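Local coordinates for short chain dehydrogenase (Salmonella typhi, PDB 3G1T), which probably catalyses NAD(P)-dependent oxidation or reduction, as a Rossmann-fold member of the short-chain dehydrogenase family, at residues 13-18 with 143-148; 26-31 with 52-57; 67-72 with 82-87; 112-117 with 164-169. All blocks are in the same frame, centred on the assembly; numbering follows the deposited sequence. Where two conformers were deposited one is given.

Interaction 1 of 4, residues 13-18 with 143-148; sequences QNRIIL and KSDAGS
Arg15 and Asp145 form a salt bridge at the amino-terminal ends of two parallel strands of the Rossmann fold, 16-19 and 147-152, with strand 97-99 between them. Both terminal nitrogens of Arg15 converge on a single carboxylate oxygen: NH1 reaches Asp145 OD1 at 2.9 Å and NH2 the same OD1 at 3.0 Å, neither bond quite straight. That oxygen lies in the guanidinium plane and receives NH1 on its syn lone pair and NH2 from the same side but tilted out of the carboxylate plane; the carboxylate is turned 71° from the guanidinium. A bend at CG-CD (chi3 73°) directs the arginine head at the 144-146 turn. Arg15 NH2 also makes a weak bond to Ala146 O, at 3.2 Å, an acceptor that has a second donor in Arg191. Ser144 OG lies obliquely to the guanidinium and is poorly angled for a bond to it; its hydrogen bonds are to Asp96 and, in an ST turn, from Ala146 N at 3.1 Å. A magnesium ion lies about 4 Å from the Asp145 side chain, on the side where these strands begin. Beyond these bonds there is little packing: Ala146 CB stands 4.1 Å from Arg15 NH2.

Interaction 2 of 4, residues 26-31 with 52-57; sequences IGREAA and RRVAQH
Two helices of the Rossmann fold, 25-36 and 48-62, lie side by side over strand 40-45, and Arg28 crosses from the first to meet Val54 and His57 on the second. Gly27, just before the arginine, is the last glycine of the Thr-Gly-x-x-x-Gly-x-Gly motif that in this family binds the dinucleotide. The helices come close, with Arg28 CA and Val54 CA 6.8 Å apart. CG of Arg28 stands anti to its own backbone nitrogen (chi1 169°), and the chain runs extended from CG to NE, passing across one branch of the valine. Arg28 CG lies 3.9 Å from Val54 CG2, and Arg28 CD lies 4.1 Å from the same methyl. Farther out, NH2 arrives at the edge of the His57 imidazole, near the ring plane, 3.3 Å from His57 ND1 and 3.4 Å from His57 CE1; guanidinium and ring planes are inclined by 52°. The imidazole packs as well on Leu32 and Arg36 of helix 25-36. Beneath, Ala31 and Val54 both rest on Leu43 of the strand. The arginine thus divides its roles: its methylenes cover a buried valine, and its cationic head stays at the partly exposed margin, where it and Glu61, close to His57 NE2, would probably pull imidazole protonation in opposite directions.

Interaction 3 of 4, residues 67-72 with 82-87; sequences QWFTLD and RQVADR
The Phe69 ring has Val84 over one face and Arg87 at its edge. Val84 CG1 sits above the middle of the ring, 4.3 Å from Phe69 CG, as a methyl on the aromatic face. At the rim, Arg87 NE lies in the ring plane, 3.7 Å from Phe69 CE1. On the arginine's side, CE1 stands over one face of the guanidinium, 3.8 Å from Arg87 CZ and offset toward the rim of the group. The two planes are 71° apart, so the ring presents its edge to the cationic face and does not stack flat on it. A turn at the CG-CD bond (chi3 70°) folds the arginine alongside the phenyl, which it passes in the opposite direction; Arg87 CB makes the closest approach, 3.6 Å from Phe69 CE1. The other methyl of Val84, CG2, faces Leu71, lying 4.2 Å from Leu71 CD1. These residues join strand 67-70, at one border of the parallel Rossmann sheet, to helix 78-91, which follows it and covers one sheet face; Trp68 and Thr70 turn to helix 48-62 on the other. With no hydrogen bond across it, the contact rests on burial of apolar surface and van der Waals packing: three buried apolar side chains, Phe69, Leu71 and Val84, bordered by an exposed arginine whose charge lies beside the phenyl rim, not above its pi face.

Interaction 4 of 4, residues 112-117 with 164-169; sequences SEQDPQ and WGAYAT
Gly165 and Ala166, at the start of helix 165-185, receive the amide of Gln114 from the loop ahead of helix 116-142; in the short-chain dehydrogenase fold these are helices of the dimer interface. Trp164 comes first, its carbonyl O accepting from Ala168 N at 3.0 Å. Gly165, at a positive phi of 36°, exposes its CA to the amide, with Gln114 CD 3.7 Å from Gly165 CA; a bend at chi2 of -92° carries the amide there. Next, Ala166 N lies 4.0 Å from Gln114 CD. The amide is probably turned over in the model; with it turned back, Ala166 N may donate to its oxygen. The methyl of Ala166 points to the glutamine and packs on Trp119 and Val122. Tyr167 leads away toward Ser154; it opens the Tyr-x-x-x-Lys motif that supplies the catalytic tyrosine in relatives. Ala168 and Thr169 pack on Val180 and Met177 of the second subunit, whose Gln135 also bonds to Gln114 O. Thr169 closes the turn doubly on one acceptor: Gly165 O takes Thr169 N at 3.2 Å and Thr169 OG1 at 3.0 Å, the hydroxyl approaching 47° out of the carbonyl plane.

Overall arrangement
Interactions 2 and 3 lie on the half of the sheet formed by its early strands, while interaction 1 spans from strand 16-19 to strand 147-152. Interactions 2 and 3 touch directly, Ala55 packing on Trp68, with helix 48-62 and strand 67-70 following each other in the chain. Both are nested within the chain loop that interaction 1 closes, their centres 19 and 17 Å from its centre. Interaction 4 lies across the chain's centre from interaction 1 and its magnesium ion, about 36 Å between centres, at the dimer interface, and holds Tyr167, the probable catalytic tyrosine as in relatives. Interaction 2 carries the end of the glycine-rich motif, and its nearest atoms are about 8 Å from those of interaction 4.

Interaction 1 of 4, residues 13-18 with 143-148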
loop_
_atom_site.group_PDB
_atom_site.type_symbol
_atom_site.label_atom_id
_atom_site.label_comp_id
_atom_site.label_asym_id
_atom_site.label_seq_id
_atom_site.Cartn_x
_atom_site.Cartn_y
_atom_site.Cartn_z
ATOM N N GLN A 13 -24.413 12.843 -20.321
ATOM C CA GLN A 13 -24.746 14.218 -20.694
ATOM C C GLN A 13 -24.795 15.098 -19.473
ATOM O O GLN A 13 -25.509 14.808 -18.463
ATOM C CB GLN A 13 -26.106 14.245 -21.405
ATOM C CG GLN A 13 -26.421 15.623 -21.982
ATOM C CD GLN A 13 -25.395 16.088 -23.051
ATOM O OE1 GLN A 13 -25.021 15.356 -24.022
ATOM N NE2 GLN A 13 -24.927 17.292 -22.862
ATOM N N ASN A 14 -24.044 16.193 -19.527
ATOM C CA ASN A 14 -23.897 17.168 -18.431
ATOM C C ASN A 14 -23.202 16.694 -17.181
ATOM O O ASN A 14 -23.149 17.466 -16.192
ATOM C CB ASN A 14 -25.249 17.851 -18.018
ATOM C CG ASN A 14 -26.024 18.373 -19.167
ATOM O OD1 ASN A 14 -25.440 18.833 -20.111
ATOM N ND2 ASN A 14 -27.390 18.326 -19.097
ATOM N N ARG A 15 -22.587 15.504 -17.210
ATOM C CA ARG A 15 -21.890 15.056 -15.979
ATOM C C ARG A 15 -20.474 15.588 -16.027
ATOM O O ARG A 15 -19.823 15.538 -17.080
ATOM C CB ARG A 15 -21.946 13.547 -15.812
ATOM C CG ARG A 15 -23.396 13.141 -15.777
ATOM C CD ARG A 15 -23.529 11.802 -15.213
ATOM N NE ARG A 15 -23.317 11.659 -13.783
ATOM C CZ ARG A 15 -24.202 12.027 -12.832
ATOM N NH1 ARG A 15 -25.320 12.725 -13.074
ATOM N NH2 ARG A 15 -23.933 11.738 -11.568
ATOM N N ILE A 16 -20.024 16.106 -14.906
ATOM C CA ILE A 16 -18.725 16.869 -14.877
ATOM C C ILE A 16 -17.662 15.873 -14.354
ATOM O O ILE A 16 -17.763 15.449 -13.188
ATOM C CB ILE A 16 -18.802 18.070 -13.918
ATOM C CG1 ILE A 16 -20.020 18.962 -14.319
ATOM C CG2 ILE A 16 -17.485 18.867 -13.970
ATOM C CD1 ILE A 16 -20.453 19.963 -13.305
ATOM N N ILE A 17 -16.660 15.496 -15.158
ATOM C CA ILE A 17 -15.778 14.402 -14.735
ATOM C C ILE A 17 -14.356 14.834 -14.919
ATOM O O ILE A 17 -13.983 15.263 -16.010
ATOM C CB ILE A 17 -16.027 13.174 -15.576
ATOM C CG1 ILE A 17 -17.557 12.873 -15.558
ATOM C CG2 ILE A 17 -15.087 11.958 -15.190
ATOM C CD1 ILE A 17 -17.850 11.629 -16.367
ATOM N N LEU A 18 -13.615 14.719 -13.825
ATOM C CA LEU A 18 -12.212 15.035 -13.789
ATOM C C LEU A 18 -11.393 13.761 -14.196
ATOM O O LEU A 18 -11.595 12.643 -13.652
ATOM C CB LEU A 18 -11.800 15.503 -12.373
ATOM C CG LEU A 18 -10.261 15.679 -12.304
ATOM C CD1 LEU A 18 -9.642 16.842 -13.199
ATOM C CD2 LEU A 18 -9.615 15.684 -10.972
ATOM N N LYS A 143 -21.556 16.738 -3.907
ATOM C CA LYS A 143 -22.593 17.551 -4.550
ATOM C C LYS A 143 -23.281 16.838 -5.735
ATOM O O LYS A 143 -24.352 17.309 -6.212
ATOM C CB LYS A 143 -22.009 18.902 -5.010
ATOM C CG LYS A 143 -21.418 19.872 -3.948
ATOM C CD LYS A 143 -22.402 20.238 -2.830
ATOM C CE LYS A 143 -22.994 21.609 -2.991
ATOM N NZ LYS A 143 -23.942 21.884 -1.817
ATOM N N SER A 144 -22.682 15.751 -6.266
ATOM C CA SER A 144 -23.324 14.965 -7.339
ATOM C C SER A 144 -24.593 14.194 -6.859
ATOM O O SER A 144 -24.644 13.736 -5.697
ATOM C CB SER A 144 -22.347 13.937 -7.960
ATOM O OG SER A 144 -22.940 13.158 -9.012
ATOM N N ASP A 145 -25.573 13.969 -7.751
ATOM C CA ASP A 145 -26.739 13.099 -7.394
ATOM C C ASP A 145 -26.300 11.616 -7.346
ATOM O O ASP A 145 -26.956 10.747 -6.799
ATOM C CB ASP A 145 -27.880 13.240 -8.460
ATOM C CG ASP A 145 -27.499 12.645 -9.840
ATOM O OD1 ASP A 145 -26.395 13.020 -10.374
ATOM O OD2 ASP A 145 -28.230 11.739 -10.398
ATOM N N ALA A 146 -25.162 11.311 -7.960
ATOM C CA ALA A 146 -24.643 9.957 -7.947
ATOM C C ALA A 146 -23.146 9.993 -8.364
ATOM O O ALA A 146 -22.767 9.610 -9.477
ATOM C CB ALA A 146 -25.478 9.072 -8.880
ATOM N N GLY A 147 -22.306 10.427 -7.445
ATOM C CA GLY A 147 -20.862 10.677 -7.759
ATOM C C GLY A 147 -20.146 9.339 -7.923
ATOM O O GLY A 147 -20.523 8.309 -7.333
ATOM N N SER A 148 -19.096 9.329 -8.756
ATOM C CA SER A 148 -18.357 8.018 -8.998
ATOM C C SER A 148 -16.830 8.332 -8.999
ATOM O O SER A 148 -16.370 9.184 -9.761
ATOM C CB SER A 148 -18.758 7.397 -10.338
ATOM O OG SER A 148 -18.018 6.181 -10.579
#

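Interaction 2 of 4, residues 26-31 with 52-57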
loop_
_atom_site.group_PDB
_atom_site.type_symbol
_atom_site.label_atom_id
_atom_site.label_comp_id
_atom_site.label_asym_id
_atom_site.label_seq_id
_atom_site.Cartn_x
_atom_site.Cartn_y
_atom_site.Cartn_z
ATOM N N ILE A 26 -4.508 5.653 -21.696
ATOM C CA ILE A 26 -5.861 5.315 -21.296
ATOM C C ILE A 26 -6.576 6.580 -20.788
ATOM O O ILE A 26 -7.790 6.773 -21.020
ATOM C CB ILE A 26 -5.805 4.240 -20.161
ATOM C CG1 ILE A 26 -5.339 2.909 -20.743
ATOM C CG2 ILE A 26 -7.198 4.067 -19.576
ATOM C CD1 ILE A 26 -4.929 1.896 -19.704
ATOM N N GLY A 27 -5.802 7.448 -20.117
ATOM C CA GLY A 27 -6.340 8.767 -19.598
ATOM C C GLY A 27 -6.845 9.685 -20.705
ATOM O O GLY A 27 -7.975 10.188 -20.683
ATOM N N ARG A 28 -6.037 9.887 -21.727
ATOM C CA ARG A 28 -6.509 10.614 -22.914
ATOM C C ARG A 28 -7.738 9.975 -23.596
ATOM O O ARG A 28 -8.709 10.710 -23.955
ATOM C CB ARG A 28 -5.343 10.690 -23.910
ATOM C CG ARG A 28 -5.740 11.159 -25.267
ATOM C CD ARG A 28 -4.500 11.113 -26.217
ATOM N NE ARG A 28 -4.901 11.658 -27.499
ATOM C CZ ARG A 28 -5.499 10.933 -28.445
ATOM N NH1 ARG A 28 -5.735 9.636 -28.236
ATOM N NH2 ARG A 28 -5.846 11.500 -29.621
ATOM N N GLU A 29 -7.712 8.630 -23.770
ATOM C CA GLU A 29 -8.861 7.873 -24.312
ATOM C C GLU A 29 -10.124 8.078 -23.511
ATOM O O GLU A 29 -11.191 8.314 -24.056
ATOM C CB GLU A 29 -8.592 6.362 -24.396
ATOM C CG GLU A 29 -9.502 5.634 -25.387
ATOM C CD GLU A 29 -9.247 6.062 -26.857
ATOM O OE1 GLU A 29 -8.115 6.469 -27.173
ATOM O OE2 GLU A 29 -10.151 5.966 -27.680
ATOM N N ALA A 30 -10.024 7.995 -22.185
ATOM C CA ALA A 30 -11.226 8.160 -21.371
ATOM C C ALA A 30 -11.742 9.614 -21.467
ATOM O O ALA A 30 -12.950 9.841 -21.568
ATOM C CB ALA A 30 -10.934 7.731 -19.941
ATOM N N ALA A 31 -10.843 10.586 -21.483
ATOM C CA ALA A 31 -11.287 12.005 -21.645
ATOM C C ALA A 31 -12.079 12.216 -22.981
ATOM O O ALA A 31 -13.199 12.765 -23.030
ATOM C CB ALA A 31 -10.135 12.946 -21.511
ATOM N N ARG A 52 -3.161 20.776 -23.579
ATOM C CA ARG A 52 -3.836 21.701 -24.454
ATOM C C ARG A 52 -4.246 20.872 -25.672
ATOM O O ARG A 52 -5.337 21.041 -26.166
ATOM C CB ARG A 52 -2.951 22.911 -24.846
ATOM C CG ARG A 52 -3.680 23.954 -25.801
ATOM C CD ARG A 52 -2.809 25.159 -26.289
ATOM N NE ARG A 52 -1.633 24.661 -26.974
ATOM C CZ ARG A 52 -1.640 24.173 -28.207
ATOM N NH1 ARG A 52 -2.768 24.090 -28.929
ATOM N NH2 ARG A 52 -0.506 23.724 -28.708
ATOM N N ARG A 53 -3.385 19.951 -26.115
ATOM C CA ARG A 53 -3.627 19.201 -27.378
ATOM C C ARG A 53 -4.841 18.298 -27.230
ATOM O O ARG A 53 -5.644 18.174 -28.132
ATOM C CB ARG A 53 -2.389 18.379 -27.806
ATOM C CG ARG A 53 -2.640 17.303 -28.865
ATOM C CD ARG A 53 -1.342 16.549 -29.263
ATOM N NE ARG A 53 -0.399 17.433 -29.962
ATOM C CZ ARG A 53 0.872 17.635 -29.600
ATOM N NH1 ARG A 53 1.397 16.994 -28.546
ATOM N NH2 ARG A 53 1.630 18.474 -30.305
ATOM N N VAL A 54 -4.969 17.672 -26.063
ATOM C CA VAL A 54 -6.111 16.777 -25.862
ATOM C C VAL A 54 -7.380 17.621 -25.768
ATOM O O VAL A 54 -8.474 17.307 -26.366
ATOM C CB VAL A 54 -5.913 15.874 -24.600
ATOM C CG1 VAL A 54 -7.129 15.083 -24.362
ATOM C CG2 VAL A 54 -4.721 14.899 -24.785
ATOM N N ALA A 55 -7.278 18.702 -25.014
ATOM C CA ALA A 55 -8.454 19.567 -24.868
ATOM C C ALA A 55 -8.905 20.131 -26.227
ATOM O O ALA A 55 -10.083 20.312 -26.434
ATOM C CB ALA A 55 -8.196 20.695 -23.887
ATOM N N GLN A 56 -7.940 20.462 -27.106
ATOM C CA GLN A 56 -8.239 21.006 -28.446
ATOM C C GLN A 56 -8.914 19.957 -29.334
ATOM O O GLN A 56 -9.812 20.260 -30.096
ATOM C CB GLN A 56 -6.962 21.539 -29.120
ATOM C CG GLN A 56 -6.257 22.651 -28.311
ATOM C CD GLN A 56 -6.251 24.051 -28.961
ATOM O OE1 GLN A 56 -5.390 24.883 -28.641
ATOM N NE2 GLN A 56 -7.231 24.315 -29.850
ATOM N N HIS A 57 -8.506 18.705 -29.168
ATOM C CA HIS A 57 -9.100 17.592 -29.903
ATOM C C HIS A 57 -10.568 17.489 -29.472
ATOM O O HIS A 57 -11.440 17.413 -30.313
ATOM C CB HIS A 57 -8.254 16.311 -29.648
ATOM C CG HIS A 57 -8.693 15.076 -30.400
ATOM N ND1 HIS A 57 -7.893 13.955 -30.498
ATOM C CD2 HIS A 57 -9.814 14.791 -31.113
ATOM C CE1 HIS A 57 -8.516 13.014 -31.195
ATOM N NE2 HIS A 57 -9.677 13.499 -31.594
#

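Interaction 3 of 4, residues 67-72 with 82-87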
loop_
_atom_site.group_PDB
_atom_site.type_symbol
_atom_site.label_atom_id
_atom_site.label_comp_id
_atom_site.label_asym_id
_atom_site.label_seq_id
_atom_site.Cartn_x
_atom_site.Cartn_y
_atom_site.Cartn_z
ATOM N N GLN A 67 -11.635 22.471 -19.623
ATOM C CA GLN A 67 -10.620 23.051 -18.775
ATOM C C GLN A 67 -9.581 22.024 -18.392
ATOM O O GLN A 67 -9.873 20.832 -18.309
ATOM C CB GLN A 67 -11.238 23.692 -17.543
ATOM C CG GLN A 67 -11.703 25.133 -17.845
ATOM C CD GLN A 67 -12.166 25.888 -16.613
ATOM O OE1 GLN A 67 -13.183 26.595 -16.655
ATOM N NE2 GLN A 67 -11.436 25.726 -15.497
ATOM N N TRP A 68 -8.362 22.471 -18.218
ATOM C CA TRP A 68 -7.293 21.591 -17.800
ATOM C C TRP A 68 -6.518 22.208 -16.654
ATOM O O TRP A 68 -6.588 23.384 -16.433
ATOM C CB TRP A 68 -6.373 21.193 -18.977
ATOM C CG TRP A 68 -5.906 22.361 -19.828
ATOM C CD1 TRP A 68 -6.493 22.833 -20.970
ATOM C CD2 TRP A 68 -4.758 23.190 -19.594
ATOM N NE1 TRP A 68 -5.772 23.891 -21.469
ATOM C CE2 TRP A 68 -4.714 24.146 -20.630
ATOM C CE3 TRP A 68 -3.764 23.222 -18.603
ATOM C CZ2 TRP A 68 -3.709 25.120 -20.713
ATOM C CZ3 TRP A 68 -2.768 24.186 -18.680
ATOM C CH2 TRP A 68 -2.756 25.137 -19.725
ATOM N N PHE A 69 -5.784 21.369 -15.951
ATOM C CA PHE A 69 -4.944 21.801 -14.853
ATOM C C PHE A 69 -3.673 21.063 -14.955
ATOM O O PHE A 69 -3.670 19.824 -15.141
ATOM C CB PHE A 69 -5.547 21.368 -13.536
ATOM C CG PHE A 69 -6.761 22.056 -13.246
ATOM C CD1 PHE A 69 -6.712 23.310 -12.682
ATOM C CD2 PHE A 69 -7.999 21.514 -13.631
ATOM C CE1 PHE A 69 -7.868 24.013 -12.449
ATOM C CE2 PHE A 69 -9.164 22.202 -13.409
ATOM C CZ PHE A 69 -9.113 23.466 -12.802
ATOM N N THR A 70 -2.584 21.774 -14.741
ATOM C CA THR A 70 -1.316 21.063 -14.653
ATOM C C THR A 70 -1.105 20.775 -13.159
ATOM O O THR A 70 -1.293 21.645 -12.315
ATOM C CB THR A 70 -0.216 21.859 -15.271
ATOM O OG1 THR A 70 -0.321 23.177 -14.753
ATOM C CG2 THR A 70 -0.392 21.914 -16.822
ATOM N N LEU A 71 -0.804 19.518 -12.828
ATOM C CA LEU A 71 -0.460 19.110 -11.430
ATOM C C LEU A 71 0.551 17.995 -11.535
ATOM O O LEU A 71 0.316 17.009 -12.256
ATOM C CB LEU A 71 -1.664 18.646 -10.615
ATOM C CG LEU A 71 -1.521 18.327 -9.101
ATOM C CD1 LEU A 71 -1.445 19.541 -8.172
ATOM C CD2 LEU A 71 -2.605 17.391 -8.659
ATOM N N ASP A 72 1.670 18.154 -10.828
ATOM C CA ASP A 72 2.713 17.122 -10.813
ATOM C C ASP A 72 2.561 16.344 -9.522
ATOM O O ASP A 72 2.851 16.860 -8.456
ATOM C CB ASP A 72 4.093 17.762 -10.875
ATOM C CG ASP A 72 5.221 16.772 -11.184
ATOM O OD1 ASP A 72 6.273 17.253 -11.667
ATOM O OD2 ASP A 72 5.118 15.544 -10.957
ATOM N N ARG A 82 -5.618 21.343 -2.916
ATOM C CA ARG A 82 -6.735 22.212 -2.501
ATOM C C ARG A 82 -6.959 23.380 -3.534
ATOM O O ARG A 82 -8.117 23.761 -3.782
ATOM C CB ARG A 82 -6.558 22.802 -1.077
ATOM C CG ARG A 82 -6.651 21.857 0.162
ATOM C CD ARG A 82 -7.963 20.995 0.349
ATOM N NE ARG A 82 -7.871 20.125 1.528
ATOM C CZ ARG A 82 -8.875 19.415 2.055
ATOM N NH1 ARG A 82 -10.099 19.446 1.524
ATOM N NH2 ARG A 82 -8.657 18.681 3.145
ATOM N N GLN A 83 -5.867 23.900 -4.119
ATOM C CA GLN A 83 -5.966 24.948 -5.160
ATOM C C GLN A 83 -6.701 24.488 -6.372
ATOM O O GLN A 83 -7.526 25.240 -6.911
ATOM C CB GLN A 83 -4.581 25.496 -5.609
ATOM C CG GLN A 83 -3.778 26.371 -4.605
ATOM C CD GLN A 83 -2.222 26.364 -4.873
ATOM O OE1 GLN A 83 -1.752 26.172 -6.017
ATOM N NE2 GLN A 83 -1.427 26.585 -3.802
ATOM N N VAL A 84 -6.479 23.239 -6.795
ATOM C CA VAL A 84 -7.235 22.649 -7.894
ATOM C C VAL A 84 -8.716 22.536 -7.579
ATOM O O VAL A 84 -9.539 22.862 -8.434
ATOM C CB VAL A 84 -6.631 21.247 -8.352
ATOM C CG1 VAL A 84 -7.559 20.455 -9.369
ATOM C CG2 VAL A 84 -5.154 21.431 -8.866
ATOM N N ALA A 85 -9.041 22.061 -6.365
ATOM C CA ALA A 85 -10.402 21.866 -5.967
ATOM C C ALA A 85 -11.099 23.221 -5.926
ATOM O O ALA A 85 -12.219 23.353 -6.355
ATOM C CB ALA A 85 -10.457 21.203 -4.577
ATOM N N ASP A 86 -10.402 24.221 -5.432
ATOM C CA ASP A 86 -10.886 25.621 -5.399
ATOM C C ASP A 86 -11.105 26.153 -6.807
ATOM O O ASP A 86 -12.104 26.793 -7.089
ATOM C CB ASP A 86 -9.875 26.519 -4.677
ATOM C CG ASP A 86 -9.926 26.395 -3.149
ATOM O OD1 ASP A 86 -9.042 27.002 -2.471
ATOM O OD2 ASP A 86 -10.849 25.726 -2.619
ATOM N N ARG A 87 -10.188 25.846 -7.711
ATOM C CA ARG A 87 -10.397 26.283 -9.090
ATOM C C ARG A 87 -11.529 25.586 -9.822
ATOM O O ARG A 87 -12.218 26.212 -10.653
ATOM C CB ARG A 87 -9.090 26.201 -9.855
ATOM C CG ARG A 87 -8.207 27.353 -9.482
ATOM C CD ARG A 87 -6.869 27.241 -10.105
ATOM N NE ARG A 87 -6.998 27.467 -11.534
ATOM C CZ ARG A 87 -5.997 27.369 -12.388
ATOM N NH1 ARG A 87 -4.773 27.088 -11.955
ATOM N NH2 ARG A 87 -6.235 27.562 -13.678
#

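Interaction 4 of 4, residues 112-117 with 164-169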
loop_
_atom_site.group_PDB
_atom_site.type_symbol
_atom_site.label_atom_id
_atom_site.label_comp_id
_atom_site.label_asym_id
_atom_site.label_seq_id
_atom_site.Cartn_x
_atom_site.Cartn_y
_atom_site.Cartn_z
ATOM N N SER A 112 15.660 -7.387 -4.082
ATOM C CA SER A 112 17.076 -7.199 -3.651
ATOM C C SER A 112 17.736 -5.959 -4.292
ATOM O O SER A 112 18.674 -5.375 -3.718
ATOM C CB SER A 112 17.904 -8.408 -4.004
ATOM O OG SER A 112 17.886 -8.520 -5.395
ATOM N N GLU A 113 17.199 -5.564 -5.441
ATOM C CA GLU A 113 17.740 -4.459 -6.281
ATOM C C GLU A 113 16.887 -3.213 -6.343
ATOM O O GLU A 113 17.376 -2.144 -6.737
ATOM C CB GLU A 113 17.934 -4.969 -7.751
ATOM C CG GLU A 113 19.154 -5.866 -8.008
ATOM C CD GLU A 113 19.166 -6.469 -9.449
ATOM O OE1 GLU A 113 18.553 -5.880 -10.402
ATOM O OE2 GLU A 113 19.774 -7.580 -9.596
ATOM N N GLN A 114 15.625 -3.244 -5.900
ATOM C CA GLN A 114 14.801 -2.045 -6.102
ATOM C C GLN A 114 15.428 -0.765 -5.567
ATOM O O GLN A 114 15.784 -0.688 -4.379
ATOM C CB GLN A 114 13.449 -2.177 -5.403
ATOM C CG GLN A 114 12.519 -3.202 -6.005
ATOM C CD GLN A 114 11.593 -2.618 -7.031
ATOM O OE1 GLN A 114 11.576 -3.104 -8.213
ATOM N NE2 GLN A 114 10.798 -1.594 -6.645
ATOM N N ASP A 115 15.534 0.258 -6.413
ATOM C CA ASP A 115 16.104 1.525 -5.961
ATOM C C ASP A 115 15.212 2.188 -4.898
ATOM O O ASP A 115 14.031 2.437 -5.191
ATOM C CB ASP A 115 16.224 2.518 -7.099
ATOM C CG ASP A 115 16.751 3.808 -6.608
ATOM O OD1 ASP A 115 17.900 3.823 -6.166
ATOM O OD2 ASP A 115 16.035 4.776 -6.605
ATOM N N PRO A 116 15.759 2.528 -3.714
ATOM C CA PRO A 116 14.866 3.135 -2.672
ATOM C C PRO A 116 14.170 4.444 -3.043
ATOM O O PRO A 116 12.993 4.674 -2.656
ATOM C CB PRO A 116 15.781 3.296 -1.460
ATOM C CG PRO A 116 16.793 2.117 -1.661
ATOM C CD PRO A 116 17.072 2.137 -3.139
ATOM N N GLN A 117 14.882 5.309 -3.753
ATOM C CA GLN A 117 14.320 6.596 -4.143
ATOM C C GLN A 117 13.201 6.393 -5.143
ATOM O O GLN A 117 12.181 7.053 -5.033
ATOM C CB GLN A 117 15.408 7.554 -4.694
ATOM C CG GLN A 117 14.893 8.986 -4.972
ATOM C CD GLN A 117 14.153 9.630 -3.745
ATOM O OE1 GLN A 117 14.800 10.103 -2.789
ATOM N NE2 GLN A 117 12.794 9.607 -3.761
ATOM N N TRP A 164 7.640 -7.053 -9.430
ATOM C CA TRP A 164 6.723 -5.944 -9.518
ATOM C C TRP A 164 6.849 -4.900 -8.383
ATOM O O TRP A 164 6.203 -3.844 -8.430
ATOM C CB TRP A 164 5.297 -6.410 -9.751
ATOM C CG TRP A 164 5.126 -6.856 -11.186
ATOM C CD1 TRP A 164 5.299 -8.083 -11.644
ATOM C CD2 TRP A 164 4.695 -6.047 -12.304
ATOM N NE1 TRP A 164 5.079 -8.120 -13.050
ATOM C CE2 TRP A 164 4.721 -6.874 -13.463
ATOM C CE3 TRP A 164 4.325 -4.708 -12.437
ATOM C CZ2 TRP A 164 4.290 -6.410 -14.744
ATOM C CZ3 TRP A 164 3.901 -4.218 -13.705
ATOM C CH2 TRP A 164 3.892 -5.090 -14.839
ATOM N N GLY A 165 7.712 -5.211 -7.414
ATOM C CA GLY A 165 8.266 -4.209 -6.436
ATOM C C GLY A 165 7.325 -3.088 -5.967
ATOM O O GLY A 165 6.161 -3.399 -5.517
ATOM N N ALA A 166 7.761 -1.824 -6.135
ATOM C CA ALA A 166 6.969 -0.681 -5.691
ATOM C C ALA A 166 5.607 -0.609 -6.373
ATOM O O ALA A 166 4.616 -0.274 -5.769
ATOM C CB ALA A 166 7.766 0.629 -5.859
ATOM N N TYR A 167 5.548 -0.897 -7.651
ATOM C CA TYR A 167 4.259 -0.842 -8.370
ATOM C C TYR A 167 3.181 -1.737 -7.699
ATOM O O TYR A 167 2.063 -1.258 -7.388
ATOM C CB TYR A 167 4.436 -1.309 -9.822
ATOM C CG TYR A 167 3.208 -0.955 -10.674
ATOM C CD1 TYR A 167 2.931 0.409 -10.975
ATOM C CD2 TYR A 167 2.310 -1.943 -11.147
ATOM C CE1 TYR A 167 1.824 0.761 -11.774
ATOM C CE2 TYR A 167 1.177 -1.565 -11.941
ATOM C CZ TYR A 167 0.998 -0.245 -12.250
ATOM O OH TYR A 167 -0.081 0.176 -12.989
ATOM N N ALA A 168 3.479 -3.040 -7.564
ATOM C CA ALA A 168 2.528 -4.005 -6.952
ATOM C C ALA A 168 2.115 -3.528 -5.523
ATOM O O ALA A 168 0.917 -3.516 -5.209
ATOM C CB ALA A 168 3.145 -5.334 -6.827
ATOM N N THR A 169 3.119 -3.170 -4.716
ATOM C CA THR A 169 2.916 -2.632 -3.346
ATOM C C THR A 169 1.926 -1.481 -3.429
ATOM O O THR A 169 0.969 -1.405 -2.608
ATOM C CB THR A 169 4.238 -2.255 -2.669
ATOM O OG1 THR A 169 5.108 -3.407 -2.679
ATOM C CG2 THR A 169 4.034 -1.837 -1.139
#